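Local atomic coordinates of immunomodulatory active chitinase (PDB entry 6G9C), a protein that probably hydrolyses chitin as a secreted family 18 glycosidase of the whipworm Trichuris suis and has immunomodulatory activity in inflammatory lung disease. Residues V192-P206 / M248-G262. Numbering follows the deposited sequence.
Sequences VSANPKTVDAGYDVP and MWNVEQSSKYWSDKG
W258 packs from helix 251-261 between strand 187-193 and helix 196-202, on the outer layer of the family 18 TIM barrel. The two helices run nearly parallel, 22° apart, and strand 214-218, which lies next to strand 187-193, backs the contact with L217 against W258. Here the packing is tight. V192 CG2 comes in obliquely at the rim of the indole, 3.4 Å from W258 CZ2, while V199 CG1 lies over a face in a CH-pi contact. The indole CG lies anti to the carbonyl carbon (chi1 -86°), which swings the ring toward the strand; W258 NE1 gives a hydrogen bond of 2.9 Å to S193 O, with that oxygen close to the ring plane. Beyond it, the CH2 edge of W258 meets the face of Y203 in a T-shaped pair, planes at 69°, and V205 CG2 packs near CZ3. A194 CB sits against S254 CB, where the backbones come close.

Toward solvent the packing is looser and polar groups join in. Y257 still has both ring faces covered, one by P196 CB, 3.9 Å from the ring centroid, the other by K261 CG of its own helix. P196 CG also touches M248 CE, the tip of a bent side chain. W249 stands farther out: N195 ND2 approaches its CZ2 obliquely, and a water bridges W249 NE1 to N195 OD1, the same oxygen that caps helix 196-202 at K197 N. At the other end, K261 curls back, bent at chi2 and chi3, to form a salt bridge with D200, and its NZ also accepts a water as hydrogen-bond partner. K261 NZ meets D200 OD1 from above the carboxylate plane, at 2.9 Å.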
ATOM      1  N   VAL A 192      27.701   4.671  -3.340  1.00 28.07           N
ATOM      2  CA  VAL A 192      28.895   5.490  -3.509  1.00 27.92           C
ATOM      3  C   VAL A 192      30.127   4.599  -3.621  1.00 31.38           C
ATOM      4  O   VAL A 192      30.148   3.455  -3.156  1.00 27.52           O
ATOM      5  CB  VAL A 192      29.065   6.503  -2.355  1.00 28.44           C
ATOM      6  CG1 VAL A 192      27.856   7.449  -2.266  1.00 26.57           C
ATOM      7  CG2 VAL A 192      29.293   5.775  -1.034  1.00 28.03           C
ATOM      8  N   SER A 193      31.170   5.160  -4.229  1.00 29.94           N
ATOM      9  CA  SER A 193      32.397   4.419  -4.486  1.00 31.00           C
ATOM     10  C   SER A 193      33.122   4.091  -3.186  1.00 35.99           C
ATOM     11  O   SER A 193      33.129   4.876  -2.234  1.00 31.11           O
ATOM     12  CB  SER A 193      33.330   5.229  -5.393  1.00 33.19           C
ATOM     13  OG  SER A 193      34.602   4.600  -5.516  1.00 35.07           O
ATOM     14  N   ALA A 194      33.764   2.922  -3.164  1.00 29.15           N
ATOM     15  CA  ALA A 194      34.657   2.543  -2.075  1.00 30.29           C
ATOM     16  C   ALA A 194      36.131   2.779  -2.405  1.00 39.00           C
ATOM     17  O   ALA A 194      36.994   2.435  -1.596  1.00 40.39           O
ATOM     18  CB  ALA A 194      34.442   1.069  -1.695  1.00 28.32           C
ATOM     19  N   ASN A 195      36.434   3.351  -3.573  1.00 36.71           N
ATOM     20  CA  ASN A 195      37.812   3.613  -3.983  1.00 40.00           C
ATOM     21  C   ASN A 195      38.213   4.988  -3.459  1.00 41.76           C
ATOM     22  O   ASN A 195      37.636   5.994  -3.895  1.00 40.46           O
ATOM     23  CB  ASN A 195      37.934   3.550  -5.507  1.00 43.24           C
ATOM     24  CG  ASN A 195      39.363   3.798  -6.022  1.00 48.74           C
ATOM     25  OD1 ASN A 195      40.134   4.583  -5.462  1.00 44.00           O
ATOM     26  ND2 ASN A 195      39.697   3.146  -7.129  1.00 49.34           N
ATOM     27  N   PRO A 196      39.174   5.083  -2.534  1.00 40.03           N
ATOM     28  CA  PRO A 196      39.500   6.387  -1.930  1.00 43.75           C
ATOM     29  C   PRO A 196      39.889   7.471  -2.926  1.00 46.20           C
ATOM     30  O   PRO A 196      39.605   8.649  -2.674  1.00 48.14           O
ATOM     31  CB  PRO A 196      40.668   6.044  -0.994  1.00 50.04           C
ATOM     32  CG  PRO A 196      40.452   4.605  -0.646  1.00 48.68           C
ATOM     33  CD  PRO A 196      39.889   3.967  -1.886  1.00 44.75           C
ATOM     34  N   LYS A 197      40.549   7.118  -4.036  1.00 43.71           N
ATOM     35  CA  LYS A 197      40.865   8.110  -5.059  1.00 53.33           C
ATOM     36  C   LYS A 197      39.598   8.632  -5.722  1.00 47.09           C
ATOM     37  O   LYS A 197      39.485   9.831  -6.005  1.00 46.78           O
ATOM     38  CB  LYS A 197      41.794   7.512  -6.112  1.00 58.32           C
ATOM     39  CG  LYS A 197      43.034   6.841  -5.563  1.00 70.96           C
ATOM     40  CD  LYS A 197      44.189   7.823  -5.446  1.00 77.05           C
ATOM     41  CE  LYS A 197      45.511   7.161  -5.830  1.00 82.75           C
ATOM     42  NZ  LYS A 197      45.841   5.976  -4.980  1.00 81.84           N
ATOM     43  N   THR A 198      38.647   7.737  -5.990  1.00 38.74           N
ATOM     44  CA  THR A 198      37.368   8.141  -6.564  1.00 45.08           C
ATOM     45  C   THR A 198      36.581   9.004  -5.588  1.00 43.11           C
ATOM     46  O   THR A 198      35.968  10.003  -5.987  1.00 42.77           O
ATOM     47  CB  THR A 198      36.568   6.900  -6.964  1.00 45.76           C
ATOM     48  OG1 THR A 198      37.340   6.132  -7.895  1.00 42.88           O
ATOM     49  CG2 THR A 198      35.242   7.283  -7.605  1.00 40.63           C
ATOM     50  N   VAL A 199      36.599   8.640  -4.301  1.00 39.20           N
ATOM     51  CA  VAL A 199      35.923   9.442  -3.280  1.00 37.27           C
ATOM     52  C   VAL A 199      36.513  10.844  -3.242  1.00 42.96           C
ATOM     53  O   VAL A 199      35.788  11.845  -3.219  1.00 42.40           O
ATOM     54  CB  VAL A 199      36.025   8.756  -1.902  1.00 40.69           C
ATOM     55  CG1 VAL A 199      35.445   9.646  -0.813  1.00 47.09           C
ATOM     56  CG2 VAL A 199      35.347   7.409  -1.916  1.00 34.16           C
ATOM     57  N   ASP A 200      37.845  10.930  -3.258  1.00 47.36           N
ATOM     58  CA  ASP A 200      38.530  12.219  -3.249  1.00 47.16           C
ATOM     59  C   ASP A 200      38.104  13.089  -4.424  1.00 50.89           C
ATOM     60  O   ASP A 200      37.853  14.291  -4.268  1.00 49.78           O
ATOM     61  CB  ASP A 200      40.042  11.999  -3.286  1.00 55.50           C
ATOM     62  CG  ASP A 200      40.654  11.949  -1.911  1.00 70.36           C
ATOM     63  OD1 ASP A 200      39.891  11.909  -0.924  1.00 70.43           O
ATOM     64  OD2 ASP A 200      41.901  11.967  -1.817  1.00 77.70           O
ATOM     65  N   ALA A 201      38.018  12.494  -5.614  1.00 52.43           N
ATOM     66  CA  ALA A 201      37.809  13.279  -6.822  1.00 50.00           C
ATOM     67  C   ALA A 201      36.367  13.751  -6.952  1.00 50.60           C
ATOM     68  O   ALA A 201      36.119  14.874  -7.411  1.00 45.25           O
ATOM     69  CB  ALA A 201      38.206  12.459  -8.045  1.00 53.57           C
ATOM     70  N   GLY A 202      35.404  12.917  -6.549  1.00 47.10           N
ATOM     71  CA  GLY A 202      34.028  13.123  -6.962  1.00 44.91           C
ATOM     72  C   GLY A 202      33.029  13.566  -5.910  1.00 42.99           C
ATOM     73  O   GLY A 202      31.951  14.061  -6.258  1.00 39.07           O
ATOM     74  N   TYR A 203      33.361  13.414  -4.631  1.00 42.78           N
ATOM     75  CA  TYR A 203      32.392  13.562  -3.550  1.00 41.21           C
ATOM     76  C   TYR A 203      32.860  14.593  -2.535  1.00 44.13           C
ATOM     77  O   TYR A 203      33.920  14.424  -1.921  1.00 47.53           O
ATOM     78  CB  TYR A 203      32.173  12.240  -2.831  1.00 34.58           C
ATOM     79  CG  TYR A 203      31.687  11.085  -3.677  1.00 38.02           C
ATOM     80  CD1 TYR A 203      32.584  10.276  -4.374  1.00 38.98           C
ATOM     81  CD2 TYR A 203      30.331  10.771  -3.739  1.00 36.01           C
ATOM     82  CE1 TYR A 203      32.139   9.192  -5.125  1.00 34.65           C
ATOM     83  CE2 TYR A 203      29.879   9.688  -4.475  1.00 37.88           C
ATOM     84  CZ  TYR A 203      30.785   8.896  -5.166  1.00 32.20           C
ATOM     85  OH  TYR A 203      30.330   7.818  -5.903  1.00 35.29           O
ATOM     86  N   ASP A 204      32.050  15.631  -2.327  1.00 38.52           N
ATOM     87  CA  ASP A 204      32.248  16.576  -1.225  1.00 40.96           C
ATOM     88  C   ASP A 204      31.606  15.938   0.000  1.00 45.71           C
ATOM     89  O   ASP A 204      30.403  16.083   0.248  1.00 39.18           O
ATOM     90  CB  ASP A 204      31.634  17.936  -1.563  1.00 41.63           C
ATOM     91  CG  ASP A 204      31.975  19.018  -0.542  1.00 46.02           C
ATOM     92  OD1 ASP A 204      32.088  18.690   0.660  1.00 46.65           O
ATOM     93  OD2 ASP A 204      32.117  20.200  -0.938  1.00 46.92           O
ATOM     94  N   VAL A 205      32.405  15.205   0.772  1.00 40.17           N
ATOM     95  CA  VAL A 205      31.849  14.280   1.762  1.00 39.88           C
ATOM     96  C   VAL A 205      31.135  15.020   2.896  1.00 45.73           C
ATOM     97  O   VAL A 205      30.001  14.638   3.227  1.00 39.87           O
ATOM     98  CB  VAL A 205      32.925  13.321   2.303  1.00 40.72           C
ATOM     99  CG1 VAL A 205      32.354  12.450   3.414  1.00 43.47           C
ATOM    100  CG2 VAL A 205      33.449  12.439   1.174  1.00 41.58           C
ATOM    101  N   PRO A 206      31.712  16.066   3.510  1.00 45.08           N
ATOM    102  CA  PRO A 206      30.966  16.742   4.590  1.00 48.66           C
ATOM    103  C   PRO A 206      29.694  17.422   4.117  1.00 47.74           C
ATOM    104  O   PRO A 206      28.697  17.437   4.849  1.00 46.10           O
ATOM    105  CB  PRO A 206      31.982  17.753   5.142  1.00 44.83           C
ATOM    106  CG  PRO A 206      33.309  17.224   4.723  1.00 47.08           C
ATOM    107  CD  PRO A 206      33.077  16.622   3.385  1.00 37.42           C
ATOM    108  N   MET A 248      44.053  -0.123   0.965  1.00 37.18           N
ATOM    109  CA  MET A 248      42.751   0.424   1.336  1.00 39.45           C
ATOM    110  C   MET A 248      41.591  -0.302   0.673  1.00 43.76           C
ATOM    111  O   MET A 248      40.428  -0.012   0.987  1.00 42.31           O
ATOM    112  CB  MET A 248      42.668   1.910   0.966  1.00 45.71           C
ATOM    113  CG  MET A 248      43.874   2.729   1.369  1.00 53.79           C
ATOM    114  SD  MET A 248      43.593   3.612   2.910  1.00 63.91           S
ATOM    115  CE  MET A 248      42.181   4.640   2.521  1.00 54.71           C
ATOM    116  N   TRP A 249      41.871  -1.233  -0.234  1.00 38.95           N
ATOM    117  CA  TRP A 249      40.819  -1.845  -1.043  1.00 33.78           C
ATOM    118  C   TRP A 249      40.191  -3.012  -0.278  1.00 34.07           C
ATOM    119  O   TRP A 249      40.324  -4.184  -0.632  1.00 34.33           O
ATOM    120  CB  TRP A 249      41.380  -2.276  -2.392  1.00 41.52           C
ATOM    121  CG  TRP A 249      41.624  -1.113  -3.332  1.00 39.48           C
ATOM    122  CD1 TRP A 249      42.048   0.141  -2.994  1.00 50.47           C
ATOM    123  CD2 TRP A 249      41.443  -1.103  -4.751  1.00 47.33           C
ATOM    124  NE1 TRP A 249      42.146   0.931  -4.115  1.00 45.16           N
ATOM    125  CE2 TRP A 249      41.776   0.192  -5.207  1.00 48.64           C
ATOM    126  CE3 TRP A 249      41.029  -2.062  -5.682  1.00 53.36           C
ATOM    127  CZ2 TRP A 249      41.712   0.548  -6.553  1.00 51.96           C
ATOM    128  CZ3 TRP A 249      40.964  -1.707  -7.018  1.00 59.92           C
ATOM    129  CH2 TRP A 249      41.306  -0.410  -7.442  1.00 63.94           C
ATOM    130  N   ASN A 250      39.472  -2.657   0.781  1.00 33.08           N
ATOM    131  CA  ASN A 250      38.783  -3.635   1.612  1.00 36.09           C
ATOM    132  C   ASN A 250      37.714  -2.901   2.411  1.00 32.09           C
ATOM    133  O   ASN A 250      37.670  -1.670   2.438  1.00 35.17           O
ATOM    134  CB  ASN A 250      39.768  -4.388   2.524  1.00 34.14           C
ATOM    135  CG  ASN A 250      40.649  -3.456   3.332  1.00 36.64           C
ATOM    136  OD1 ASN A 250      40.206  -2.870   4.325  1.00 38.35           O
ATOM    137  ND2 ASN A 250      41.912  -3.311   2.912  1.00 38.44           N
ATOM    138  N   VAL A 251      36.847  -3.681   3.058  1.00 34.78           N
ATOM    139  CA  VAL A 251      35.695  -3.112   3.756  1.00 34.03           C
ATOM    140  C   VAL A 251      36.155  -2.214   4.894  1.00 37.87           C
ATOM    141  O   VAL A 251      35.664  -1.091   5.064  1.00 36.20           O
ATOM    142  CB  VAL A 251      34.769  -4.231   4.269  1.00 34.49           C
ATOM    143  CG1 VAL A 251      33.726  -3.656   5.222  1.00 37.15           C
ATOM    144  CG2 VAL A 251      34.107  -4.961   3.104  1.00 31.17           C
ATOM    145  N   GLU A 252      37.127  -2.691   5.677  1.00 31.32           N
ATOM    146  CA  GLU A 252      37.566  -1.966   6.864  1.00 35.16           C
ATOM    147  C   GLU A 252      38.102  -0.586   6.511  1.00 38.76           C
ATOM    148  O   GLU A 252      37.736   0.409   7.142  1.00 39.54           O
ATOM    149  CB  GLU A 252      38.635  -2.771   7.606  1.00 41.24           C
ATOM    150  CG  GLU A 252      39.113  -2.094   8.886  1.00 40.44           C
ATOM    151  CD  GLU A 252      40.383  -2.716   9.438  1.00 49.78           C
ATOM    152  OE1 GLU A 252      41.428  -2.670   8.750  1.00 48.58           O
ATOM    153  OE2 GLU A 252      40.335  -3.249  10.566  1.00 49.44           O
ATOM    154  N   GLN A 253      38.976  -0.507   5.503  1.00 40.26           N
ATOM    155  CA  GLN A 253      39.660   0.749   5.212  1.00 37.07           C
ATOM    156  C   GLN A 253      38.808   1.695   4.368  1.00 37.58           C
ATOM    157  O   GLN A 253      38.845   2.915   4.582  1.00 41.29           O
ATOM    158  CB  GLN A 253      40.993   0.473   4.516  1.00 40.60           C
ATOM    159  CG  GLN A 253      42.009  -0.223   5.407  1.00 43.73           C
ATOM    160  CD  GLN A 253      42.398   0.626   6.596  1.00 52.27           C
ATOM    161  OE1 GLN A 253      42.650   1.819   6.456  1.00 53.44           O
ATOM    162  NE2 GLN A 253      42.430   0.021   7.778  1.00 53.34           N
ATOM    163  N   SER A 254      38.055   1.160   3.402  1.00 35.47           N
ATOM    164  CA  SER A 254      37.205   2.004   2.570  1.00 34.82           C
ATOM    165  C   SER A 254      36.114   2.681   3.396  1.00 38.88           C
ATOM    166  O   SER A 254      35.829   3.871   3.207  1.00 37.33           O
ATOM    167  CB  SER A 254      36.604   1.186   1.425  1.00 32.41           C
ATOM    168  OG  SER A 254      35.655   0.216   1.892  1.00 35.63           O
ATOM    169  N   SER A 255      35.503   1.944   4.332  1.00 37.47           N
ATOM    170  CA  SER A 255      34.532   2.561   5.233  1.00 35.57           C
ATOM    171  C   SER A 255      35.206   3.563   6.168  1.00 40.74           C
ATOM    172  O   SER A 255      34.691   4.668   6.386  1.00 36.33           O
ATOM    173  CB  SER A 255      33.798   1.476   6.024  1.00 36.39           C
ATOM    174  OG  SER A 255      34.681   0.811   6.913  1.00 38.07           O
ATOM    175  N   LYS A 256      36.366   3.199   6.722  1.00 40.22           N
ATOM    176  CA  LYS A 256      37.101   4.133   7.563  1.00 41.13           C
ATOM    177  C   LYS A 256      37.453   5.400   6.801  1.00 43.85           C
ATOM    178  O   LYS A 256      37.489   6.487   7.389  1.00 43.50           O
ATOM    179  CB  LYS A 256      38.369   3.473   8.110  1.00 42.46           C
ATOM    180  CG  LYS A 256      39.256   4.392   8.939  1.00 53.62           C
ATOM    181  CD  LYS A 256      40.455   3.637   9.497  1.00 57.47           C
ATOM    182  CE  LYS A 256      41.128   4.406  10.624  1.00 62.02           C
ATOM    183  NZ  LYS A 256      41.711   5.690  10.150  1.00 62.17           N
ATOM    184  N   TYR A 257      37.708   5.287   5.495  1.00 44.45           N
ATOM    185  CA  TYR A 257      38.057   6.473   4.721  1.00 44.43           C
ATOM    186  C   TYR A 257      36.875   7.433   4.625  1.00 42.02           C
ATOM    187  O   TYR A 257      37.036   8.644   4.806  1.00 44.67           O
ATOM    188  CB  TYR A 257      38.550   6.089   3.325  1.00 39.85           C
ATOM    189  CG  TYR A 257      39.174   7.273   2.606  1.00 46.79           C
ATOM    190  CD1 TYR A 257      40.428   7.743   2.969  1.00 50.74           C
ATOM    191  CD2 TYR A 257      38.491   7.942   1.594  1.00 47.24           C
ATOM    192  CE1 TYR A 257      40.999   8.838   2.330  1.00 53.59           C
ATOM    193  CE2 TYR A 257      39.055   9.035   0.951  1.00 49.58           C
ATOM    194  CZ  TYR A 257      40.306   9.470   1.327  1.00 52.11           C
ATOM    195  OH  TYR A 257      40.870  10.544   0.697  1.00 61.00           O
ATOM    196  N   TRP A 258      35.679   6.912   4.336  1.00 35.35           N
ATOM    197  CA  TRP A 258      34.495   7.766   4.316  1.00 40.58           C
ATOM    198  C   TRP A 258      34.291   8.450   5.662  1.00 45.43           C
ATOM    199  O   TRP A 258      33.972   9.646   5.717  1.00 48.06           O
ATOM    200  CB  TRP A 258      33.265   6.950   3.929  1.00 34.69           C
ATOM    201  CG  TRP A 258      33.096   6.861   2.457  1.00 35.29           C
ATOM    202  CD1 TRP A 258      33.631   5.918   1.626  1.00 32.20           C
ATOM    203  CD2 TRP A 258      32.341   7.753   1.624  1.00 36.71           C
ATOM    204  NE1 TRP A 258      33.255   6.168   0.327  1.00 35.26           N
ATOM    205  CE2 TRP A 258      32.472   7.293   0.296  1.00 34.96           C
ATOM    206  CE3 TRP A 258      31.564   8.892   1.872  1.00 37.51           C
ATOM    207  CZ2 TRP A 258      31.855   7.932  -0.779  1.00 32.15           C
ATOM    208  CZ3 TRP A 258      30.946   9.527   0.797  1.00 33.58           C
ATOM    209  CH2 TRP A 258      31.099   9.043  -0.509  1.00 37.99           C
ATOM    210  N   SER A 259      34.493   7.712   6.758  1.00 42.28           N
ATOM    211  CA  SER A 259      34.455   8.319   8.084  1.00 42.92           C
ATOM    212  C   SER A 259      35.505   9.417   8.211  1.00 44.63           C
ATOM    213  O   SER A 259      35.199  10.540   8.638  1.00 46.39           O
ATOM    214  CB  SER A 259      34.665   7.251   9.154  1.00 47.01           C
ATOM    215  OG  SER A 259      34.560   7.797  10.460  1.00 45.83           O
ATOM    216  N   ASP A 260      36.756   9.112   7.836  1.00 39.97           N
ATOM    217  CA  ASP A 260      37.825  10.099   7.977  1.00 49.42           C
ATOM    218  C   ASP A 260      37.547  11.348   7.148  1.00 46.72           C
ATOM    219  O   ASP A 260      38.011  12.439   7.496  1.00 49.90           O
ATOM    220  CB  ASP A 260      39.176   9.498   7.571  1.00 48.48           C
ATOM    221  CG  ASP A 260      39.728   8.526   8.601  1.00 55.12           C
ATOM    222  OD1 ASP A 260      39.338   8.605   9.790  1.00 54.86           O
ATOM    223  OD2 ASP A 260      40.575   7.689   8.217  1.00 56.52           O
ATOM    224  N   LYS A 261      36.789  11.208   6.061  1.00 46.00           N
ATOM    225  CA  LYS A 261      36.474  12.325   5.182  1.00 49.00           C
ATOM    226  C   LYS A 261      35.294  13.150   5.673  1.00 51.33           C
ATOM    227  O   LYS A 261      35.026  14.211   5.103  1.00 46.21           O
ATOM    228  CB  LYS A 261      36.191  11.813   3.770  1.00 47.01           C
ATOM    229  CG  LYS A 261      37.415  11.228   3.092  1.00 51.10           C
ATOM    230  CD  LYS A 261      38.239  12.304   2.431  1.00 51.15           C
ATOM    231  CE  LYS A 261      37.511  12.894   1.234  1.00 46.05           C
ATOM    232  NZ  LYS A 261      38.378  13.888   0.529  1.00 46.17           N
ATOM    233  N   GLY A 262      34.572  12.689   6.691  1.00 50.45           N
ATOM    234  CA  GLY A 262      33.566  13.527   7.312  1.00 41.97           C
ATOM    235  C   GLY A 262      32.148  12.997   7.271  1.00 44.71           C
ATOM    236  O   GLY A 262      31.217  13.722   7.630  1.00 42.00           O
TER
HETATM  237  O   HOH W   1      42.770   3.736  -4.764  1.00 45.77           O
HETATM  238  O   HOH W   2      36.728  14.914  -1.858  1.00 47.06           O